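Local atomic coordinates of metal-bound toxin (Helicobacter pylori, PDB entry 4NRN), a protein that binds two zinc ions and, as a toxin of the RelE family, YafQ subfamily, probably cleaves RNA as an endonuclease. Residues Asn20-Lys25 with Cys59-Asp64; Gly32-Glu37 with Leu65-Gln70. One frame throughout, in Å; residues are numbered along the deposited sequence.

Contact 1: Asn20-Lys25 with Cys59-Asp64; sequences NGFDLK and CHLKPD. With ZN (zinc ion), chain C.
With its CG anti to the backbone N (chi1 172°), Phe-22 brings its ring up to Leu-61 and Lys-62. Lys-62 answers with a chain extended from CB outward, which carries NZ across to the aromatic ring. The amine arrives at the ring edge, near the ring plane, with Lys-62 NZ 4.4 Å from Phe-22 CD1. It does not lie over the face, so this is not a cation-pi pair. At the outer end of the ring, away from the amine, the CD2 methyl of Leu-61 approaches obliquely, 4.3 Å from Phe-22 CZ. No hydrogen bond crosses between the segments. The contact is light and partly buried.

Both sides are shaped by local motifs. Gly-21, with positive phi, is the C' residue of a Schellman motif that ends helix 8-19. Asp-23 is the N-cap of helix 24-35: Lys-25 N donates to Asp-23 OD1 at 3.1 Å, from well above the carboxylate plane. Phe-22 thus sits in the short link between the two helices and also packs on Leu-14, Leu-17 and Leu-27. Across from it, Leu-61 and Lys-62 both face Leu-65 in a classic beta bulge.

The other end of segment 59-64 belongs to a zinc site. His-60 NE2 binds the zinc ion at 2.0 Å, and His-47 and Glu-58 complete the protein ligands. On the far side of the imidazole, His-60 ND1 donates to Pro-63 O at 3.1 Å. The acceptor lies close to the ring plane, and this bond should restrain rotation of the metal-binding ring. Asp-64 OD1 is hydrogen-bonded to His-86 ND1; His-86 binds the second zinc ion and is the predicted proton donor.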
loop_
_atom_site.group_PDB
_atom_site.type_symbol
_atom_site.label_atom_id
_atom_site.label_comp_id
_atom_site.label_asym_id
_atom_site.label_seq_id
_atom_site.Cartn_x
_atom_site.Cartn_y
_atom_site.Cartn_z
ATOM N N ASN A 20 11.255 -11.470 -7.245
ATOM C CA ASN A 20 11.714 -12.223 -6.081
ATOM C C ASN A 20 10.638 -13.108 -5.461
ATOM O O ASN A 20 10.791 -13.571 -4.335
ATOM C CB ASN A 20 12.282 -11.284 -5.016
ATOM C CG ASN A 20 13.541 -10.576 -5.475
ATOM O OD1 ASN A 20 13.650 -9.351 -5.377
ATOM N ND2 ASN A 20 14.495 -11.343 -5.994
ATOM N N GLY A 21 9.551 -13.333 -6.196
ATOM C CA GLY A 21 8.563 -14.329 -5.810
ATOM C C GLY A 21 7.339 -13.861 -5.041
ATOM O O GLY A 21 6.556 -14.683 -4.567
ATOM N N PHE A 22 7.162 -12.547 -4.931
ATOM C CA PHE A 22 6.000 -11.961 -4.265
ATOM C C PHE A 22 4.661 -12.427 -4.871
ATOM O O PHE A 22 4.516 -12.533 -6.091
ATOM C CB PHE A 22 6.113 -10.441 -4.327
ATOM C CG PHE A 22 4.891 -9.714 -3.854
ATOM C CD1 PHE A 22 4.572 -9.676 -2.509
ATOM C CD2 PHE A 22 4.072 -9.052 -4.755
ATOM C CE1 PHE A 22 3.449 -8.999 -2.070
ATOM C CE2 PHE A 22 2.957 -8.374 -4.329
ATOM C CZ PHE A 22 2.640 -8.342 -2.982
ATOM N N ASP A 23 3.682 -12.709 -4.021
ATOM C CA ASP A 23 2.367 -13.131 -4.503
ATOM C C ASP A 23 1.457 -11.928 -4.760
ATOM O O ASP A 23 1.008 -11.266 -3.828
ATOM C CB ASP A 23 1.706 -14.074 -3.495
ATOM C CG ASP A 23 0.505 -14.796 -4.073
ATOM O OD1 ASP A 23 0.087 -14.442 -5.196
ATOM O OD2 ASP A 23 -0.022 -15.720 -3.413
ATOM N N LEU A 24 1.165 -11.646 -6.023
ATOM C CA LEU A 24 0.357 -10.471 -6.337
ATOM C C LEU A 24 -1.039 -10.568 -5.726
ATOM O O LEU A 24 -1.695 -9.567 -5.464
ATOM C CB LEU A 24 0.281 -10.267 -7.849
ATOM C CG LEU A 24 1.593 -9.739 -8.442
ATOM C CD1 LEU A 24 1.669 -9.971 -9.943
ATOM C CD2 LEU A 24 1.772 -8.270 -8.110
ATOM N N LYS A 25 -1.489 -11.786 -5.482
ATOM C CA LYS A 25 -2.815 -11.988 -4.930
ATOM C C LYS A 25 -2.906 -11.425 -3.509
ATOM O O LYS A 25 -3.990 -11.042 -3.046
ATOM C CB LYS A 25 -3.187 -13.473 -4.998
ATOM C CG LYS A 25 -3.229 -14.022 -6.435
ATOM C CD LYS A 25 -3.142 -15.560 -6.492
ATOM C CE LYS A 25 -2.729 -16.042 -7.889
ATOM N NZ LYS A 25 -2.297 -17.473 -7.929
ATOM N N CYS A 59 0.387 -0.001 5.552
ATOM C CA CYS A 59 -0.246 -1.295 5.730
ATOM C C CYS A 59 0.810 -2.385 5.725
ATOM O O CYS A 59 1.705 -2.389 4.883
ATOM C CB CYS A 59 -1.273 -1.569 4.619
ATOM S SG CYS A 59 -2.253 -3.008 4.996
ATOM N N HIS A 60 0.701 -3.303 6.674
ATOM C CA HIS A 60 1.634 -4.409 6.773
ATOM C C HIS A 60 1.122 -5.621 5.991
ATOM O O HIS A 60 0.307 -6.384 6.500
ATOM C CB HIS A 60 1.866 -4.752 8.244
ATOM C CG HIS A 60 2.696 -3.739 8.969
ATOM N ND1 HIS A 60 3.975 -4.005 9.417
ATOM C CD2 HIS A 60 2.447 -2.452 9.305
ATOM C CE1 HIS A 60 4.469 -2.931 10.004
ATOM N NE2 HIS A 60 3.560 -1.974 9.949
ATOM N N LEU A 61 1.584 -5.775 4.749
ATOM C CA LEU A 61 1.234 -6.929 3.922
ATOM C C LEU A 61 1.910 -8.172 4.493
ATOM O O LEU A 61 1.383 -9.292 4.438
ATOM C CB LEU A 61 1.668 -6.700 2.473
ATOM C CG LEU A 61 0.648 -6.033 1.548
ATOM C CD1 LEU A 61 0.193 -4.728 2.148
ATOM C CD2 LEU A 61 1.219 -5.830 0.145
ATOM N N LYS A 62 3.103 -7.944 5.021
ATOM C CA LYS A 62 3.806 -8.895 5.856
ATOM C C LYS A 62 4.472 -8.022 6.915
ATOM O O LYS A 62 4.702 -6.841 6.674
ATOM C CB LYS A 62 4.841 -9.664 5.033
ATOM C CG LYS A 62 4.247 -10.468 3.872
ATOM C CD LYS A 62 5.329 -11.174 3.061
ATOM C CE LYS A 62 4.792 -11.680 1.727
ATOM N NZ LYS A 62 5.868 -12.218 0.839
ATOM N N PRO A 63 4.763 -8.578 8.100
ATOM C CA PRO A 63 5.278 -7.715 9.173
ATOM C C PRO A 63 6.424 -6.782 8.748
ATOM O O PRO A 63 6.587 -5.726 9.366
ATOM C CB PRO A 63 5.726 -8.717 10.239
ATOM C CG PRO A 63 4.806 -9.889 10.027
ATOM C CD PRO A 63 4.607 -9.977 8.538
ATOM N N ASP A 64 7.189 -7.139 7.718
ATOM C CA ASP A 64 8.128 -6.182 7.113
ATOM C C ASP A 64 8.056 -6.102 5.570
ATOM O O ASP A 64 9.080 -6.019 4.896
ATOM C CB ASP A 64 9.569 -6.407 7.595
ATOM C CG ASP A 64 10.457 -5.182 7.380
ATOM O OD1 ASP A 64 9.909 -4.083 7.162
ATOM O OD2 ASP A 64 11.702 -5.311 7.427
HETATM ZN ZN ZN C . 3.806 -0.110 10.590
#

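Contact 2: Gly32-Glu37 with Leu65-Gln70; sequences GNLATE and LLLVYQ
This is a buried, apolar helix-on-sheet contact near the centre of the chain. Leu-34, in the last turn of helix 24-35, packs against Leu-67 and Tyr-69 of strand 65-72. All three side chains leave their backbones toward the other segment. The backbones stay well apart, with 9.4 Å between Leu-34 CA and Tyr-69 CA, and the side chains fill the gap.

Leu-34 does the work with both methyls. Leu-34 CD1 lies over one face of the Tyr-69 ring, 3.8 Å from the ring centroid and 17° off the ring normal. This is a CH-pi contact, shifted somewhat toward the rim. The second methyl, Leu-34 CD2, sits by the phenol end, 3.6 Å from Tyr-69 OH. Leu-34 CD1 also meets Leu-67 CD1 at 3.9 Å, so one methyl touches both strand residues. Tyr-69 CG stands between the backbone N and the carbonyl carbon (chi1 67°), which lays the ring across the strand with a face to the helix.

The tyrosine hydroxyl is not left without a polar partner in this apolar setting. It is hydrogen-bonded to Asp-46 OD1, with a weak hydrogen bond to Arg-57 NE besides. The helix stops just after Leu-34. Glu-37, with positive phi, is the C' residue of a Schellman motif, and Glu-37 N donates to Leu-34 O at 2.9 Å.

Around this core, Leu-80 of strand 77-84 touches Leu-67. Leu-78 of the same strand packs on Tyr-69 and Ala-35, while Cys-59 of strand 56-60 meets Tyr-69 from the neighbouring strand.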
loop_
_atom_site.group_PDB
_atom_site.type_symbol
_atom_site.label_atom_id
_atom_site.label_comp_id
_atom_site.label_asym_id
_atom_site.label_seq_id
_atom_site.Cartn_x
_atom_site.Cartn_y
_atom_site.Cartn_z
ATOM N N GLY A 32 -7.811 -4.126 -2.740
ATOM C CA GLY A 32 -9.244 -4.226 -2.941
ATOM C C GLY A 32 -10.035 -3.681 -1.768
ATOM O O GLY A 32 -10.857 -2.778 -1.941
ATOM N N ASN A 33 -9.794 -4.222 -0.576
ATOM C CA ASN A 33 -10.476 -3.753 0.632
ATOM C C ASN A 33 -10.263 -2.276 0.881
ATOM O O ASN A 33 -11.210 -1.534 1.150
ATOM C CB ASN A 33 -10.011 -4.523 1.864
ATOM C CG ASN A 33 -10.821 -5.766 2.104
ATOM O OD1 ASN A 33 -12.016 -5.808 1.803
ATOM N ND2 ASN A 33 -10.180 -6.792 2.648
ATOM N N LEU A 34 -9.007 -1.850 0.807
ATOM C CA LEU A 34 -8.693 -0.445 1.018
ATOM C C LEU A 34 -9.576 0.436 0.119
ATOM O O LEU A 34 -10.229 1.376 0.598
ATOM C CB LEU A 34 -7.199 -0.191 0.780
ATOM C CG LEU A 34 -6.278 -0.665 1.913
ATOM C CD1 LEU A 34 -4.810 -0.421 1.584
ATOM C CD2 LEU A 34 -6.641 0.022 3.223
ATOM N N ALA A 35 -9.620 0.103 -1.170
ATOM C CA ALA A 35 -10.365 0.880 -2.167
ATOM C C ALA A 35 -11.901 0.853 -2.015
ATOM O O ALA A 35 -12.574 1.793 -2.424
ATOM C CB ALA A 35 -9.950 0.466 -3.595
ATOM N N THR A 36 -12.452 -0.214 -1.447
ATOM C CA THR A 36 -13.881 -0.241 -1.136
ATOM C C THR A 36 -14.083 0.132 0.335
ATOM O O THR A 36 -15.155 -0.082 0.909
ATOM C CB THR A 36 -14.538 -1.620 -1.441
ATOM O OG1 THR A 36 -13.894 -2.654 -0.685
ATOM C CG2 THR A 36 -14.452 -1.958 -2.927
ATOM N N GLU A 37 -13.018 0.674 0.928
ATOM C CA GLU A 37 -13.019 1.234 2.285
ATOM C C GLU A 37 -13.576 0.311 3.378
ATOM O O GLU A 37 -14.315 0.762 4.256
ATOM C CB GLU A 37 -13.729 2.594 2.303
ATOM C CG GLU A 37 -13.206 3.549 1.241
ATOM C CD GLU A 37 -14.045 4.803 1.095
ATOM O OE1 GLU A 37 -14.744 4.956 0.069
ATOM O OE2 GLU A 37 -14.011 5.640 2.015
ATOM N N LEU A 65 6.837 -6.141 5.031
ATOM C CA LEU A 65 6.559 -5.707 3.658
ATOM C C LEU A 65 5.400 -4.718 3.702
ATOM O O LEU A 65 4.240 -5.105 3.861
ATOM C CB LEU A 65 6.206 -6.872 2.730
ATOM C CG LEU A 65 5.663 -6.421 1.362
ATOM C CD1 LEU A 65 6.770 -5.872 0.475
ATOM C CD2 LEU A 65 4.929 -7.548 0.646
ATOM N N LEU A 66 5.739 -3.441 3.557
ATOM C CA LEU A 66 4.813 -2.331 3.753
ATOM C C LEU A 66 4.210 -1.797 2.450
ATOM O O LEU A 66 4.899 -1.639 1.438
ATOM C CB LEU A 66 5.535 -1.197 4.493
ATOM C CG LEU A 66 6.410 -1.674 5.661
ATOM C CD1 LEU A 66 7.210 -0.526 6.286
ATOM C CD2 LEU A 66 5.559 -2.408 6.708
ATOM N N LEU A 67 2.908 -1.537 2.488
ATOM C CA LEU A 67 2.222 -0.825 1.420
ATOM C C LEU A 67 1.967 0.578 1.938
ATOM O O LEU A 67 1.126 0.767 2.823
ATOM C CB LEU A 67 0.875 -1.487 1.128
ATOM C CG LEU A 67 0.082 -1.191 -0.154
ATOM C CD1 LEU A 67 -1.396 -1.498 0.094
ATOM C CD2 LEU A 67 0.250 0.224 -0.678
ATOM N N VAL A 68 2.698 1.556 1.415
ATOM C CA VAL A 68 2.443 2.939 1.789
ATOM C C VAL A 68 1.468 3.528 0.786
ATOM O O VAL A 68 1.713 3.507 -0.422
ATOM C CB VAL A 68 3.733 3.767 1.870
ATOM C CG1 VAL A 68 3.410 5.209 2.229
ATOM C CG2 VAL A 68 4.676 3.159 2.904
ATOM N N TYR A 69 0.339 4.018 1.286
ATOM C CA TYR A 69 -0.722 4.480 0.405
ATOM C C TYR A 69 -1.328 5.749 0.931
ATOM O O TYR A 69 -1.122 6.129 2.083
ATOM C CB TYR A 69 -1.823 3.425 0.257
ATOM C CG TYR A 69 -2.597 3.167 1.532
ATOM C CD1 TYR A 69 -3.743 3.893 1.836
ATOM C CD2 TYR A 69 -2.169 2.198 2.441
ATOM C CE1 TYR A 69 -4.444 3.651 3.001
ATOM C CE2 TYR A 69 -2.861 1.955 3.609
ATOM C CZ TYR A 69 -4.001 2.683 3.884
ATOM O OH TYR A 69 -4.691 2.437 5.054
ATOM N N GLN A 70 -2.090 6.401 0.069
ATOM C CA GLN A 70 -2.696 7.667 0.410
ATOM C C GLN A 70 -4.087 7.642 -0.167
ATOM O O GLN A 70 -4.259 7.376 -1.350
ATOM C CB GLN A 70 -1.884 8.808 -0.196
ATOM C CG GLN A 70 -2.336 10.178 0.264
ATOM C CD GLN A 70 -1.711 11.298 -0.536
ATOM O OE1 GLN A 70 -0.901 11.065 -1.436
ATOM N NE2 GLN A 70 -2.084 12.527 -0.211
#

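How the contacts relate
From the N terminus, the chain runs through strand 3-6 and helix 8-19 to Asn-20-Lys-25, the first side of contact 1. Helix 24-35 follows, and its C-terminal end opens contact 2. The chain then passes through strands 46-48 and 56-60. Contact 1 closes first, at Cys-59-Asp-64, and contact 2 closes next, at Leu-65-Gln-70. The two loops therefore cross rather than nest. Contact 1 joins the link before helix 24-35 to the turn between strands 56-60 and 65-72, and contact 2 joins the last turn of the helix to strand 65-72. The contacts also touch directly: Phe-22 CE1 lies 3.4 Å from Leu-65 CD2, and Leu-61 packs on Leu-67.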